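Local coordinates for capsid protein (Turnip yellow mosaic virus, PDB 2FZ2), which self-assembles into the 180-subunit T=3 icosahedral shell that encloses the virus's single-stranded RNA genome, at residues A84-C94 and T110-G120. Sequence-based numbering, arbitrary orientation.
Sequences APAFPTTVGVC and TYGGQIFCIGG
Val91 and Phe116 face each other at the middle of an antiparallel strand pair, joined by two nearly straight backbone hydrogen bonds: Phe116 N to Val91 O is 2.8 Å and Val91 N to Phe116 O is 2.9 Å. Thr89 with Ile118 and Val93 with Gln114 each add another reciprocal pair of hydrogen bonds, making six in all.

The tight side of the sheet carries Thr89, Val91, Val93, Phe116 and Ile118. With chi1 at -167°, Val91 swings CG2 beside its own backbone N and back toward the start of the strand, where it meets Ile118 CG1 at 3.5 Å. Farther along the same face the contact is looser: Val93 CG2 comes to the edge of the Phe116 ring, near its plane, 4.0 Å from CE1.

On the opposite face the two strands share fewer side-chain contacts. Thr90 and Ile115 touch only through their CG2 methyls, 4.1 Å apart, while Ile115 CD1 curls over the side-chain-free Gly92. Beyond the strands, the turn at 84-88 folds against Gly119 and Gly120, with Pro88 CG lying 3.4 Å from Gly120 CA; Pro85 and Gly120 there are partly exposed.

This is an edge pair of the four-stranded sheet in the viral jelly-roll subunit. Strand 151-158 flanks 89-94 on its other side, hydrogen-bonding to Thr90, Gly92 and Cys94. Ile78 of strand 66-80 packs on Val91 and Ile118, and Val130 and Leu128 of strand 128-131 meet Val93 and Phe116, closing the sandwich core, whereas Thr90 and Cys117 turn to Leu82 and Thr81 of a neighbouring subunit.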
ATOM      1  N   ALA D  84     -94.870  62.087  80.359  1.00 22.98           N
ATOM      2  CA  ALA D  84     -94.947  62.090  78.916  1.00 23.27           C
ATOM      3  C   ALA D  84     -96.136  61.342  78.323  1.00 20.15           C
ATOM      4  O   ALA D  84     -96.731  61.783  77.344  1.00 25.58           O
ATOM      5  CB  ALA D  84     -93.657  61.537  78.352  1.00 23.39           C
ATOM      6  N   PRO D  85     -96.517  60.214  78.918  1.00 15.40           N
ATOM      7  CA  PRO D  85     -97.649  59.489  78.342  1.00 16.27           C
ATOM      8  C   PRO D  85     -98.970  60.214  78.533  1.00 21.03           C
ATOM      9  O   PRO D  85     -99.748  60.400  77.595  1.00 23.49           O
ATOM     10  CB  PRO D  85     -97.613  58.147  79.061  1.00 17.94           C
ATOM     11  CG  PRO D  85     -96.331  58.155  79.868  1.00 13.92           C
ATOM     12  CD  PRO D  85     -95.999  59.558  80.121  1.00 12.41           C
ATOM     13  N   ALA D  86     -99.214  60.635  79.759  1.00 23.27           N
ATOM     14  CA  ALA D  86    -100.443  61.335  80.072  1.00 23.22           C
ATOM     15  C   ALA D  86    -100.521  62.721  79.424  1.00 20.22           C
ATOM     16  O   ALA D  86    -101.610  63.271  79.241  1.00 20.78           O
ATOM     17  CB  ALA D  86    -100.556  61.459  81.572  1.00 34.54           C
ATOM     18  N   PHE D  87     -99.360  63.269  79.070  1.00 20.44           N
ATOM     19  CA  PHE D  87     -99.269  64.607  78.488  1.00 16.27           C
ATOM     20  C   PHE D  87     -98.344  64.747  77.278  1.00 15.76           C
ATOM     21  O   PHE D  87     -97.218  65.228  77.412  1.00 19.44           O
ATOM     22  CB  PHE D  87     -98.777  65.580  79.550  1.00 14.10           C
ATOM     23  CG  PHE D  87     -99.744  65.804  80.663  1.00 19.36           C
ATOM     24  CD1 PHE D  87     -99.544  65.212  81.899  1.00 23.40           C
ATOM     25  CD2 PHE D  87    -100.839  66.642  80.491  1.00 35.29           C
ATOM     26  CE1 PHE D  87    -100.418  65.451  82.954  1.00 30.10           C
ATOM     27  CE2 PHE D  87    -101.725  66.891  81.539  1.00 39.97           C
ATOM     28  CZ  PHE D  87    -101.511  66.293  82.778  1.00 35.73           C
ATOM     29  N   PRO D  88     -98.805  64.340  76.082  1.00 16.58           N
ATOM     30  CA  PRO D  88     -98.012  64.429  74.847  1.00  9.37           C
ATOM     31  C   PRO D  88     -97.479  65.824  74.632  1.00  7.77           C
ATOM     32  O   PRO D  88     -98.221  66.793  74.720  1.00 11.78           O
ATOM     33  CB  PRO D  88     -98.996  64.039  73.752  1.00 12.65           C
ATOM     34  CG  PRO D  88     -99.989  63.179  74.443  1.00 15.88           C
ATOM     35  CD  PRO D  88    -100.123  63.729  75.841  1.00 20.42           C
ATOM     36  N   THR D  89     -96.194  65.925  74.328  1.00  9.75           N
ATOM     37  CA  THR D  89     -95.579  67.230  74.125  1.00 10.03           C
ATOM     38  C   THR D  89     -94.898  67.401  72.768  1.00 10.67           C
ATOM     39  O   THR D  89     -94.379  66.446  72.194  1.00 16.81           O
ATOM     40  CB  THR D  89     -94.554  67.496  75.224  1.00 10.84           C
ATOM     41  OG1 THR D  89     -95.149  67.229  76.500  1.00 14.54           O
ATOM     42  CG2 THR D  89     -94.094  68.920  75.166  1.00 13.82           C
ATOM     43  N   THR D  90     -94.898  68.621  72.251  1.00  8.60           N
ATOM     44  CA  THR D  90     -94.271  68.872  70.963  1.00  8.94           C
ATOM     45  C   THR D  90     -92.905  69.462  71.188  1.00 13.72           C
ATOM     46  O   THR D  90     -92.752  70.471  71.874  1.00 19.34           O
ATOM     47  CB  THR D  90     -95.068  69.863  70.105  1.00 14.03           C
ATOM     48  OG1 THR D  90     -96.269  69.246  69.632  1.00 19.99           O
ATOM     49  CG2 THR D  90     -94.245  70.299  68.921  1.00 16.87           C
ATOM     50  N   VAL D  91     -91.909  68.833  70.591  1.00 12.79           N
ATOM     51  CA  VAL D  91     -90.548  69.296  70.729  1.00 14.19           C
ATOM     52  C   VAL D  91     -89.907  69.512  69.380  1.00 19.81           C
ATOM     53  O   VAL D  91     -89.996  68.658  68.483  1.00 20.85           O
ATOM     54  CB  VAL D  91     -89.718  68.295  71.482  1.00  5.20           C
ATOM     55  CG1 VAL D  91     -88.415  68.917  71.894  1.00 10.05           C
ATOM     56  CG2 VAL D  91     -90.490  67.810  72.671  1.00 15.58           C
ATOM     57  N   GLY D  92     -89.253  70.661  69.252  1.00 21.58           N
ATOM     58  CA  GLY D  92     -88.594  71.008  68.012  1.00 18.36           C
ATOM     59  C   GLY D  92     -87.111  71.035  68.236  1.00 15.55           C
ATOM     60  O   GLY D  92     -86.646  71.456  69.302  1.00 16.60           O
ATOM     61  N   VAL D  93     -86.368  70.606  67.225  1.00 13.29           N
ATOM     62  CA  VAL D  93     -84.928  70.551  67.341  1.00 17.13           C
ATOM     63  C   VAL D  93     -84.179  70.882  66.079  1.00 17.60           C
ATOM     64  O   VAL D  93     -84.548  70.454  64.983  1.00 23.43           O
ATOM     65  CB  VAL D  93     -84.479  69.160  67.764  1.00 13.53           C
ATOM     66  CG1 VAL D  93     -82.967  69.075  67.790  1.00 18.76           C
ATOM     67  CG2 VAL D  93     -85.057  68.834  69.092  1.00  7.83           C
ATOM     68  N   CYS D  94     -83.096  71.624  66.251  1.00 19.58           N
ATOM     69  CA  CYS D  94     -82.284  71.975  65.120  1.00 18.21           C
ATOM     70  C   CYS D  94     -80.869  72.392  65.441  1.00 16.88           C
ATOM     71  O   CYS D  94     -80.620  73.252  66.291  1.00 19.56           O
ATOM     72  CB  CYS D  94     -82.957  73.064  64.313  1.00 16.61           C
ATOM     73  SG  CYS D  94     -82.377  73.015  62.625  1.00 23.66           S
ATOM     74  N   THR D 110     -86.543  76.316  58.722  1.00 14.03           N
ATOM     75  CA  THR D 110     -85.137  76.001  58.517  1.00 16.57           C
ATOM     76  C   THR D 110     -84.928  74.608  57.982  1.00 20.22           C
ATOM     77  O   THR D 110     -85.575  73.656  58.433  1.00 16.70           O
ATOM     78  CB  THR D 110     -84.362  76.059  59.790  1.00 12.02           C
ATOM     79  OG1 THR D 110     -84.596  77.317  60.417  1.00 17.42           O
ATOM     80  CG2 THR D 110     -82.880  75.877  59.499  1.00 12.61           C
ATOM     81  N   TYR D 111     -83.977  74.488  57.065  1.00 21.22           N
ATOM     82  CA  TYR D 111     -83.689  73.205  56.446  1.00 21.83           C
ATOM     83  C   TYR D 111     -83.669  71.925  57.279  1.00 19.53           C
ATOM     84  O   TYR D 111     -84.541  71.066  57.120  1.00 30.81           O
ATOM     85  CB  TYR D 111     -82.392  73.272  55.676  1.00 25.57           C
ATOM     86  CG  TYR D 111     -82.087  71.964  54.995  1.00 15.88           C
ATOM     87  CD1 TYR D 111     -82.950  71.430  54.037  1.00 15.26           C
ATOM     88  CD2 TYR D 111     -80.928  71.264  55.295  1.00 22.97           C
ATOM     89  CE1 TYR D 111     -82.653  70.233  53.394  1.00  8.68           C
ATOM     90  CE2 TYR D 111     -80.621  70.061  54.653  1.00 15.11           C
ATOM     91  CZ  TYR D 111     -81.477  69.557  53.709  1.00 10.44           C
ATOM     92  OH  TYR D 111     -81.125  68.396  53.069  1.00 15.35           O
ATOM     93  N   GLY D 112     -82.672  71.747  58.127  1.00 10.68           N
ATOM     94  CA  GLY D 112     -82.665  70.512  58.905  1.00 18.93           C
ATOM     95  C   GLY D 112     -83.779  70.318  59.948  1.00 19.93           C
ATOM     96  O   GLY D 112     -84.097  69.179  60.349  1.00 15.24           O
ATOM     97  N   GLY D 113     -84.348  71.449  60.380  1.00 19.03           N
ATOM     98  CA  GLY D 113     -85.402  71.503  61.384  1.00 14.63           C
ATOM     99  C   GLY D 113     -86.290  70.292  61.540  1.00 17.38           C
ATOM    100  O   GLY D 113     -86.796  69.764  60.549  1.00 20.21           O
ATOM    101  N   GLN D 114     -86.501  69.873  62.787  1.00 13.24           N
ATOM    102  CA  GLN D 114     -87.318  68.697  63.076  1.00 14.30           C
ATOM    103  C   GLN D 114     -88.363  68.914  64.167  1.00 11.54           C
ATOM    104  O   GLN D 114     -88.192  69.779  65.026  1.00 11.96           O
ATOM    105  CB  GLN D 114     -86.409  67.535  63.470  1.00 21.50           C
ATOM    106  CG  GLN D 114     -86.516  66.304  62.580  1.00 32.33           C
ATOM    107  CD  GLN D 114     -85.212  65.539  62.549  1.00 36.22           C
ATOM    108  OE1 GLN D 114     -84.170  66.064  62.968  1.00 32.60           O
ATOM    109  NE2 GLN D 114     -85.254  64.293  62.060  1.00 39.33           N
ATOM    110  N   ILE D 115     -89.428  68.105  64.142  1.00  8.58           N
ATOM    111  CA  ILE D 115     -90.515  68.222  65.121  1.00 11.81           C
ATOM    112  C   ILE D 115     -91.070  66.881  65.584  1.00 16.37           C
ATOM    113  O   ILE D 115     -91.521  66.064  64.758  1.00 23.22           O
ATOM    114  CB  ILE D 115     -91.694  69.028  64.536  1.00  9.87           C
ATOM    115  CG1 ILE D 115     -91.418  70.505  64.665  1.00  5.20           C
ATOM    116  CG2 ILE D 115     -92.971  68.755  65.298  1.00 13.46           C
ATOM    117  CD1 ILE D 115     -91.178  70.899  66.078  1.00 26.48           C
ATOM    118  N   PHE D 116     -91.084  66.667  66.899  1.00 11.57           N
ATOM    119  CA  PHE D 116     -91.592  65.407  67.411  1.00 15.89           C
ATOM    120  C   PHE D 116     -92.660  65.485  68.455  1.00 15.91           C
ATOM    121  O   PHE D 116     -92.698  66.409  69.268  1.00  8.39           O
ATOM    122  CB  PHE D 116     -90.481  64.565  68.019  1.00 16.63           C
ATOM    123  CG  PHE D 116     -89.165  64.751  67.376  1.00 12.43           C
ATOM    124  CD1 PHE D 116     -88.338  65.783  67.762  1.00 18.48           C
ATOM    125  CD2 PHE D 116     -88.747  63.891  66.369  1.00 12.96           C
ATOM    126  CE1 PHE D 116     -87.104  65.960  67.150  1.00 18.75           C
ATOM    127  CE2 PHE D 116     -87.512  64.061  65.747  1.00  7.64           C
ATOM    128  CZ  PHE D 116     -86.692  65.092  66.136  1.00 17.05           C
ATOM    129  N   CYS D 117     -93.527  64.481  68.433  1.00 18.25           N
ATOM    130  CA  CYS D 117     -94.550  64.387  69.443  1.00 18.48           C
ATOM    131  C   CYS D 117     -93.974  63.422  70.456  1.00 19.13           C
ATOM    132  O   CYS D 117     -93.515  62.328  70.111  1.00 24.78           O
ATOM    133  CB  CYS D 117     -95.836  63.815  68.903  1.00 14.68           C
ATOM    134  SG  CYS D 117     -97.045  63.754  70.219  1.00 25.25           S
ATOM    135  N   ILE D 118     -93.993  63.829  71.710  1.00 17.10           N
ATOM    136  CA  ILE D 118     -93.441  62.998  72.753  1.00 15.63           C
ATOM    137  C   ILE D 118     -94.497  62.385  73.658  1.00 16.67           C
ATOM    138  O   ILE D 118     -95.159  63.090  74.428  1.00 13.94           O
ATOM    139  CB  ILE D 118     -92.462  63.803  73.599  1.00 12.38           C
ATOM    140  CG1 ILE D 118     -91.433  64.476  72.700  1.00  5.20           C
ATOM    141  CG2 ILE D 118     -91.762  62.896  74.573  1.00 15.72           C
ATOM    142  CD1 ILE D 118     -90.466  63.517  72.111  1.00  5.20           C
ATOM    143  N   GLY D 119     -94.647  61.067  73.556  1.00 18.62           N
ATOM    144  CA  GLY D 119     -95.608  60.365  74.384  1.00 22.13           C
ATOM    145  C   GLY D 119     -97.035  60.470  73.900  1.00 23.34           C
ATOM    146  O   GLY D 119     -97.304  61.111  72.895  1.00 24.24           O
ATOM    147  N   GLY D 120     -97.951  59.816  74.606  1.00 30.10           N
ATOM    148  CA  GLY D 120     -99.349  59.873  74.227  1.00 36.62           C
ATOM    149  C   GLY D 120     -99.833  58.836  73.228  1.00 38.37           C
ATOM    150  O   GLY D 120    -101.044  58.620  73.117  1.00 42.56           O
TER